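Local coordinates for protein catalase (Exiguobacterium oxidotolerans, PDB 2J2M) that probably breaks down hydrogen peroxide to water and oxygen at a bound haem, working as a tetramer, at residues Phe421-Ala424 / Gly425-Arg429; Asn175-Met178 / His179-Asp183; Asn70-Lys73 / Lys74-Lys77; Asp283-Glu286 / Asp287-Pro290. All coordinates share one frame; numbering follows the deposited sequence.

Contact 1 (Phe421-Ala424 / Gly425-Arg429)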
# COMPACT_ATOMS: atom_id res chain seq x y z
N PHE A 421 7.22 -18.37 39.82
CA PHE A 421 6.18 -19.16 40.49
C PHE A 421 5.73 -18.57 41.84
O PHE A 421 4.62 -18.84 42.31
CB PHE A 421 6.67 -20.61 40.70
CG PHE A 421 7.21 -21.26 39.45
CD1 PHE A 421 6.35 -21.65 38.42
CD2 PHE A 421 8.57 -21.49 39.31
CE1 PHE A 421 6.83 -22.24 37.27
CE2 PHE A 421 9.08 -22.07 38.14
CZ PHE A 421 8.21 -22.46 37.13
N GLY A 422 6.60 -17.76 42.44
CA GLY A 422 6.40 -17.26 43.79
C GLY A 422 5.23 -16.31 43.85
O GLY A 422 4.32 -16.49 44.68
N GLN A 423 5.23 -15.30 42.98
CA GLN A 423 4.13 -14.33 43.02
C GLN A 423 2.80 -14.93 42.53
O GLN A 423 1.72 -14.64 43.09
CB GLN A 423 4.46 -13.02 42.30
CG GLN A 423 3.36 -12.01 42.60
CD GLN A 423 3.60 -10.64 42.04
OE1 GLN A 423 3.09 -10.31 40.96
NE2 GLN A 423 4.35 -9.83 42.77
N ALA A 424 2.89 -15.77 41.49
CA ALA A 424 1.75 -16.56 41.02
C ALA A 424 1.08 -17.32 42.17
O ALA A 424 -0.16 -17.30 42.29
CB ALA A 424 2.20 -17.54 39.95
N GLY A 425 1.89 -17.95 43.02
CA GLY A 425 1.37 -18.61 44.22
C GLY A 425 0.64 -17.66 45.15
O GLY A 425 -0.48 -17.95 45.55
N GLU A 426 1.27 -16.53 45.48
CA GLU A 426 0.63 -15.49 46.29
C GLU A 426 -0.69 -15.04 45.69
O GLU A 426 -1.68 -14.91 46.41
CB GLU A 426 1.54 -14.27 46.45
CG GLU A 426 2.86 -14.54 47.19
CD GLU A 426 3.77 -13.33 47.14
OE1 GLU A 426 3.53 -12.38 47.92
OE2 GLU A 426 4.73 -13.33 46.32
N VAL A 427 -0.71 -14.81 44.37
CA VAL A 427 -1.96 -14.47 43.67
C VAL A 427 -3.01 -15.56 43.88
O VAL A 427 -4.15 -15.25 44.22
CB VAL A 427 -1.77 -14.17 42.14
CG1 VAL A 427 -3.14 -14.08 41.42
CG2 VAL A 427 -0.95 -12.88 41.92
N TYR A 428 -2.63 -16.83 43.73
CA TYR A 428 -3.59 -17.90 44.00
C TYR A 428 -4.18 -17.82 45.43
O TYR A 428 -5.41 -17.83 45.62
CB TYR A 428 -2.99 -19.29 43.75
CG TYR A 428 -3.97 -20.42 44.04
CD1 TYR A 428 -3.87 -21.18 45.22
CD2 TYR A 428 -5.00 -20.72 43.15
CE1 TYR A 428 -4.77 -22.20 45.48
CE2 TYR A 428 -5.89 -21.73 43.40
CZ TYR A 428 -5.78 -22.47 44.56
OH TYR A 428 -6.69 -23.48 44.79
N ARG A 429 -3.29 -17.70 46.42
CA ARG A 429 -3.71 -17.69 47.83
C ARG A 429 -4.47 -16.43 48.25
O ARG A 429 -5.24 -16.47 49.20
CB ARG A 429 -2.53 -18.00 48.77
CG ARG A 429 -2.10 -19.48 48.71
CD ARG A 429 -0.87 -19.79 49.54
NE ARG A 429 0.31 -19.01 49.14
CZ ARG A 429 1.22 -19.41 48.26
NH1 ARG A 429 2.26 -18.62 47.99
NH2 ARG A 429 1.10 -20.58 47.63
O HOH W 1 5.62 -10.54 45.54
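Val427 packs onto the carbonyl of Gln423 one turn earlier: its CG2 lies 3.4 Å from Gln423 O, while its own backbone N donates to that oxygen at 2.8 Å. On the next residue Tyr428 N reaches Ala424 O at 2.9 Å, and the methyl of Ala424 and the branches of Val427 bury themselves against helix 174-180. Gly425 N closes the first turn on Phe421 O at 3.0 Å, and Glu426 N does the same on Gly422 O. Such a run of i to i+4 bonds is the opening of an alpha-helix, here helix 422-430, with Phe421 in the N-cap position; the helix belongs to the C-terminal helical region of the catalase, where it is covered by helices 174-180 and 453-466. The other side is looser and wetter. Glu426 has CG beside its backbone N (chi1 -63°), which swings the carboxylate back along the helix until OE2 lies 3.5 Å from Gln423 CA. Its plane is turned 73° from the amide of Gln423, and a water joins the two groups, accepting from Gln423 NE2 at 3.1 Å and donating to Glu426 OE2 at 3.0 Å. With an alanine at Glu426 the carboxylate is gone, and the water is likely to lose this acceptor and Gln423 NE2 a firmly placed partner. Gln423 OE1 probably accepts a hydrogen bond from Asp283 N. Near the helix start the guanidinium of Arg429 lays one face over Gly425 O, and its NH2 forms a salt bridge with Asp467.

Contact 2 (Asn175-Met178 / His179-Asp183)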
# COMPACT_ATOMS: atom_id res chain seq x y z
N ASN A 175 1.90 -16.72 36.47
CA ASN A 175 1.11 -15.64 37.06
C ASN A 175 -0.07 -15.13 36.22
O ASN A 175 -1.16 -14.97 36.75
CB ASN A 175 2.05 -14.47 37.43
CG ASN A 175 1.50 -13.61 38.55
OD1 ASN A 175 0.62 -14.03 39.29
ND2 ASN A 175 2.04 -12.41 38.70
N MET A 176 0.15 -14.86 34.93
CA MET A 176 -0.91 -14.45 34.02
C MET A 176 -1.98 -15.54 33.86
O MET A 176 -3.21 -15.29 33.91
CB MET A 176 -0.30 -14.08 32.65
CG MET A 176 -1.28 -13.47 31.62
SD MET A 176 -2.34 -12.16 32.26
CE MET A 176 -2.69 -11.36 30.67
N LEU A 177 -1.51 -16.78 33.71
CA LEU A 177 -2.41 -17.91 33.68
C LEU A 177 -3.32 -17.91 34.90
O LEU A 177 -4.51 -18.15 34.75
CB LEU A 177 -1.61 -19.21 33.54
CG LEU A 177 -1.37 -19.83 32.13
CD1 LEU A 177 -1.51 -18.90 30.92
CD2 LEU A 177 -0.03 -20.51 32.09
N MET A 178 -2.78 -17.61 36.10
CA MET A 178 -3.60 -17.52 37.32
C MET A 178 -4.75 -16.52 37.21
O MET A 178 -5.80 -16.76 37.78
CB MET A 178 -2.77 -17.14 38.54
CG MET A 178 -1.81 -18.19 39.01
SD MET A 178 -2.56 -19.65 39.79
CE MET A 178 -1.01 -20.42 40.28
N HIS A 179 -4.54 -15.42 36.49
CA HIS A 179 -5.57 -14.37 36.33
C HIS A 179 -6.60 -14.66 35.23
O HIS A 179 -7.80 -14.46 35.39
CB HIS A 179 -4.89 -13.04 36.00
CG HIS A 179 -4.04 -12.49 37.11
ND1 HIS A 179 -2.75 -12.92 37.34
CD2 HIS A 179 -4.31 -11.57 38.07
CE1 HIS A 179 -2.25 -12.27 38.37
NE2 HIS A 179 -3.17 -11.43 38.83
N ILE A 180 -6.09 -15.15 34.10
CA ILE A 180 -6.83 -15.26 32.87
C ILE A 180 -7.83 -16.42 32.95
O ILE A 180 -8.91 -16.38 32.33
CB ILE A 180 -5.80 -15.39 31.66
CG1 ILE A 180 -6.13 -14.39 30.54
CG2 ILE A 180 -5.61 -16.81 31.19
CD1 ILE A 180 -6.96 -14.93 29.44
N PHE A 181 -7.49 -17.44 33.74
CA PHE A 181 -8.39 -18.58 33.92
C PHE A 181 -9.29 -18.50 35.14
O PHE A 181 -10.01 -19.46 35.43
CB PHE A 181 -7.62 -19.90 33.85
CG PHE A 181 -7.16 -20.26 32.46
CD1 PHE A 181 -5.83 -20.07 32.09
CD2 PHE A 181 -8.05 -20.78 31.53
CE1 PHE A 181 -5.40 -20.39 30.82
CE2 PHE A 181 -7.63 -21.12 30.23
CZ PHE A 181 -6.30 -20.92 29.88
N THR A 182 -9.28 -17.37 35.85
CA THR A 182 -10.42 -17.03 36.71
C THR A 182 -11.57 -16.62 35.78
O THR A 182 -11.41 -16.62 34.55
CB THR A 182 -10.12 -15.89 37.78
OG1 THR A 182 -9.90 -14.61 37.15
CG2 THR A 182 -8.94 -16.25 38.69
N ASP A 183 -12.72 -16.27 36.34
CA ASP A 183 -13.81 -15.75 35.51
C ASP A 183 -13.51 -14.31 35.02
O ASP A 183 -14.18 -13.81 34.09
CB ASP A 183 -15.17 -15.84 36.22
CG ASP A 183 -15.67 -17.30 36.38
OD1 ASP A 183 -15.12 -18.25 35.77
OD2 ASP A 183 -16.62 -17.50 37.13
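His179 turns its ring back on Asn175, in the last turn of helix 174-180, a short buried helix of the catalase domain that passes close to the haem through Met176 and is packed against the C-terminal helices. The histidine can be followed outward. Its CB rests 3.5 Å from Met176 O; CG, placed beside the backbone N (chi1 -66°), stands 3.8 Å from Asn175 O; and ND1 donates to that same oxygen at 2.7 Å. The acceptor lies close to the ring plane, whereas the donor sits above the carbonyl plane, 39° out of it. Further along, CE1 comes within 3.5 Å of Asn175 OD1, the amide plane turned 65° from that of the ring, while Asn175 ND2 is held by Thr281 O. A leucine in place of His179 would probably forfeit the short bond and leave Asn175 O to the long, weak one from the backbone N of the same residue. The last helical bonds run from Ile180 N to Met176 O and from Phe181 N to Leu177 O, with the Phe181 ring edge turned to that oxygen and its CE1 alongside Leu177 CD1. Phe181 leaves the helical conformation, and Thr182 folds back over the end, both its N and its OG1 donating to His179 O, the hydroxyl at 2.7 Å, while Thr182 CG2 lies 3.3 Å from Met178 O.

Contact 3 (Asn70-Lys73 / Lys74-Lys77)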
# COMPACT_ATOMS: atom_id res chain seq x y z
N ASN A 70 -7.04 15.23 42.01
CA ASN A 70 -5.86 15.52 42.82
C ASN A 70 -4.67 15.86 41.94
O ASN A 70 -4.25 15.06 41.09
CB ASN A 70 -5.48 14.33 43.71
CG ASN A 70 -6.61 13.91 44.65
OD1 ASN A 70 -7.20 12.85 44.48
ND2 ASN A 70 -6.91 14.75 45.64
N SER A 71 -4.12 17.04 42.18
CA SER A 71 -2.82 17.46 41.66
C SER A 71 -1.76 16.38 41.85
O SER A 71 -1.74 15.70 42.88
CB SER A 71 -2.37 18.72 42.37
OG SER A 71 -1.29 19.26 41.65
N MET A 72 -0.90 16.23 40.85
CA MET A 72 0.12 15.19 40.83
C MET A 72 1.50 15.84 40.66
O MET A 72 2.50 15.16 40.35
CB MET A 72 -0.14 14.18 39.69
CG MET A 72 -1.35 13.25 39.88
SD MET A 72 -1.06 12.05 41.22
CE MET A 72 -2.31 12.56 42.40
N LYS A 73 1.55 17.15 40.91
CA LYS A 73 2.76 17.93 40.72
C LYS A 73 3.96 17.43 41.55
O LYS A 73 5.10 17.60 41.14
CB LYS A 73 2.50 19.43 40.97
CG LYS A 73 2.24 19.81 42.41
CD LYS A 73 2.34 21.35 42.60
CE LYS A 73 1.22 21.89 43.53
NZ LYS A 73 0.59 20.81 44.40
N LYS A 74 3.69 16.85 42.71
CA LYS A 74 4.67 16.14 43.53
C LYS A 74 5.48 15.13 42.70
O LYS A 74 6.70 15.03 42.85
CB LYS A 74 3.91 15.41 44.64
CG LYS A 74 4.74 14.71 45.73
CD LYS A 74 3.77 14.15 46.83
CE LYS A 74 4.34 12.94 47.53
NZ LYS A 74 3.55 12.45 48.68
N TYR A 75 4.78 14.43 41.80
CA TYR A 75 5.33 13.32 41.01
C TYR A 75 5.60 13.62 39.52
O TYR A 75 6.48 13.01 38.92
CB TYR A 75 4.37 12.12 41.08
CG TYR A 75 4.12 11.56 42.45
CD1 TYR A 75 2.82 11.37 42.90
CD2 TYR A 75 5.18 11.19 43.30
CE1 TYR A 75 2.57 10.82 44.15
CE2 TYR A 75 4.94 10.65 44.56
CZ TYR A 75 3.63 10.47 44.98
OH TYR A 75 3.37 9.92 46.21
N THR A 76 4.81 14.49 38.91
CA THR A 76 4.98 14.78 37.52
C THR A 76 4.69 16.23 37.20
O THR A 76 3.84 16.86 37.83
CB THR A 76 4.13 13.85 36.55
OG1 THR A 76 4.46 14.16 35.18
CG2 THR A 76 2.63 14.03 36.76
N LYS A 77 5.41 16.71 36.20
CA LYS A 77 5.23 18.06 35.69
C LYS A 77 4.37 18.00 34.43
O LYS A 77 4.39 18.95 33.64
CB LYS A 77 6.57 18.72 35.38
CG LYS A 77 7.45 17.89 34.47
CD LYS A 77 8.51 18.74 33.75
CE LYS A 77 9.49 17.86 33.03
NZ LYS A 77 10.59 18.70 32.52
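Met72 O takes two backbone bonds from across the turn, from Tyr75 N and Thr76 N, both at 2.8 Å, so that a beta turn with helical torsions at Lys73 and Lys74 is overlaid by a wider alpha-turn. The donor at Tyr75 stands well above the carbonyl plane, 44° out of it, while that at Thr76 approaches far closer to it. A CA-H...O contact joins Lys73 CA to Thr76 O, 3.3 Å apart. On the inner side Met72, its chain folded at chi2 (-69°), brings SD to the edge of the Tyr75 ring, 4.3 Å from CD1, and its CB meets Thr76 CG2 at 4.0 Å. Lys74 CG covers one face of that ring, near its rim. The loop links strands 59-68 and 87-95 of the antiparallel barrel, and Met72 and Tyr75 also rest on strand 257-265. Tyr75 OH bonds to Gln292 NE2 and Thr76 OG1 to Gly323 O. The chemistry is thus divided: one carbonyl, gripped twice, fixes the bend, the methionine and threonine carbons form its buried side, and Lys73 and Lys74 stay at the exposed surface.

Contact 4 (Asp283-Glu286 / Asp287-Pro290)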
# COMPACT_ATOMS: atom_id res chain seq x y z
N ASP A 283 2.90 -8.18 39.60
CA ASP A 283 1.93 -7.20 40.07
C ASP A 283 2.48 -6.44 41.29
O ASP A 283 3.44 -6.89 41.94
CB ASP A 283 0.60 -7.87 40.43
CG ASP A 283 -0.54 -6.89 40.54
OD1 ASP A 283 -0.33 -5.67 40.33
OD2 ASP A 283 -1.69 -7.31 40.82
N TRP A 284 1.90 -5.26 41.53
CA TRP A 284 2.20 -4.44 42.71
C TRP A 284 0.93 -4.45 43.48
O TRP A 284 0.00 -3.70 43.15
CB TRP A 284 2.49 -2.98 42.37
CG TRP A 284 3.74 -2.70 41.63
CD1 TRP A 284 4.61 -3.60 41.09
CD2 TRP A 284 4.24 -1.41 41.31
NE1 TRP A 284 5.64 -2.94 40.44
CE2 TRP A 284 5.44 -1.59 40.58
CE3 TRP A 284 3.81 -0.10 41.61
CZ2 TRP A 284 6.19 -0.52 40.11
CZ3 TRP A 284 4.56 0.96 41.13
CH2 TRP A 284 5.73 0.75 40.39
N PHE A 285 0.89 -5.30 44.50
CA PHE A 285 -0.31 -5.46 45.30
C PHE A 285 -0.65 -4.15 46.00
O PHE A 285 0.25 -3.45 46.44
CB PHE A 285 -0.12 -6.60 46.30
CG PHE A 285 0.13 -7.94 45.67
CD1 PHE A 285 1.22 -8.71 46.05
CD2 PHE A 285 -0.75 -8.46 44.70
CE1 PHE A 285 1.44 -10.00 45.49
CE2 PHE A 285 -0.51 -9.72 44.13
CZ PHE A 285 0.58 -10.49 44.52
N GLU A 286 -1.95 -3.82 46.04
CA GLU A 286 -2.40 -2.57 46.67
C GLU A 286 -1.96 -2.56 48.12
O GLU A 286 -1.69 -1.50 48.70
CB GLU A 286 -3.92 -2.40 46.56
CG GLU A 286 -4.42 -1.14 47.28
CD GLU A 286 -5.86 -0.77 46.96
OE1 GLU A 286 -6.60 -1.62 46.42
OE2 GLU A 286 -6.26 0.37 47.26
N ASP A 287 -1.87 -3.78 48.67
CA ASP A 287 -1.36 -4.09 50.00
C ASP A 287 0.06 -3.59 50.21
O ASP A 287 0.43 -3.16 51.31
CB ASP A 287 -1.33 -5.62 50.18
CG ASP A 287 -2.51 -6.13 50.94
OD1 ASP A 287 -3.04 -7.20 50.56
OD2 ASP A 287 -2.94 -5.46 51.92
N VAL A 288 0.89 -3.72 49.18
CA VAL A 288 2.28 -3.36 49.35
C VAL A 288 2.55 -1.94 48.86
O VAL A 288 3.38 -1.24 49.44
CB VAL A 288 3.28 -4.44 48.80
CG1 VAL A 288 2.66 -5.86 48.86
CG2 VAL A 288 3.79 -4.12 47.41
N ILE A 289 1.84 -1.51 47.81
CA ILE A 289 1.95 -0.15 47.30
C ILE A 289 0.56 0.49 47.06
O ILE A 289 -0.16 0.12 46.12
CB ILE A 289 2.85 -0.05 46.03
CG1 ILE A 289 4.30 -0.45 46.36
CG2 ILE A 289 2.84 1.38 45.45
CD1 ILE A 289 5.16 -0.63 45.17
N PRO A 290 0.21 1.50 47.89
CA PRO A 290 -1.15 2.07 47.89
C PRO A 290 -1.53 2.71 46.54
O PRO A 290 -0.66 3.19 45.80
CB PRO A 290 -1.08 3.15 48.98
CG PRO A 290 0.16 2.86 49.79
CD PRO A 290 1.11 2.17 48.85
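Asp287 opens the second half of this turn with its CB 4.2 Å from Phe285 CB, and its carboxylate is carried off to a salt bridge between OD1 and Arg430, which also forms a cation-pi pair with the Phe285 ring. Val288 comes next. Its N donates to Phe285 O at 2.8 Å from high above the carbonyl plane, 62° out of it, and CG1 approaches Phe285 CB at 3.9 Å, lying at the edge of the ring near its plane. Ile289 N then adds a second bond to Phe285 O, 2.9 Å long and almost straight at 172°. Two successive donors on one oxygen, with helical torsions at Glu286 and Asp287, make a beta turn overlaid by an alpha-turn, a compact bend in the connection between strands 257-265 and 292-302 of the antiparallel barrel. The side chain of Ile289 runs out through an extended chi2 (169°) and meets that of Trp284, its CD1 3.8 Å from Trp284 CE3 and 4.0 Å from Trp284 CD2, near the fused part of the indole. Leu265 of strand 257-265 touches both residues, and Lys214 makes a cation-pi pair with the tryptophan. Ile289 O meets Glu286 CA in a CA-H...O contact of 3.5 Å. Pro290 closes the segment: its CB leads away from 283-286, and its N, with no hydrogen to donate, stands 3.6 Å from Glu286 O.

Contacts 1 and 2 are helical, the second buried and the first partly so, joining helix 422-430 of the C-terminal region to helix 174-180 of the catalase domain: Val427 CG1 packs 3.7 Å from His179 CE1. Contact 4 touches contact 1 through Phe285, and Gln423 OE1 probably accepts from Asp283 N. Contact 3 stands apart, its centre about 33 Å from that of contact 1. Contacts 3 and 4 share one design, a carbonyl taking two backbone donors at a barrel bend. Chemistry follows place: contact 2, all touching residues buried, pairs polar atoms within the helix and with Thr281; contact 1 admits a water, and the bends pair apolar side chains while charged residues stay exposed.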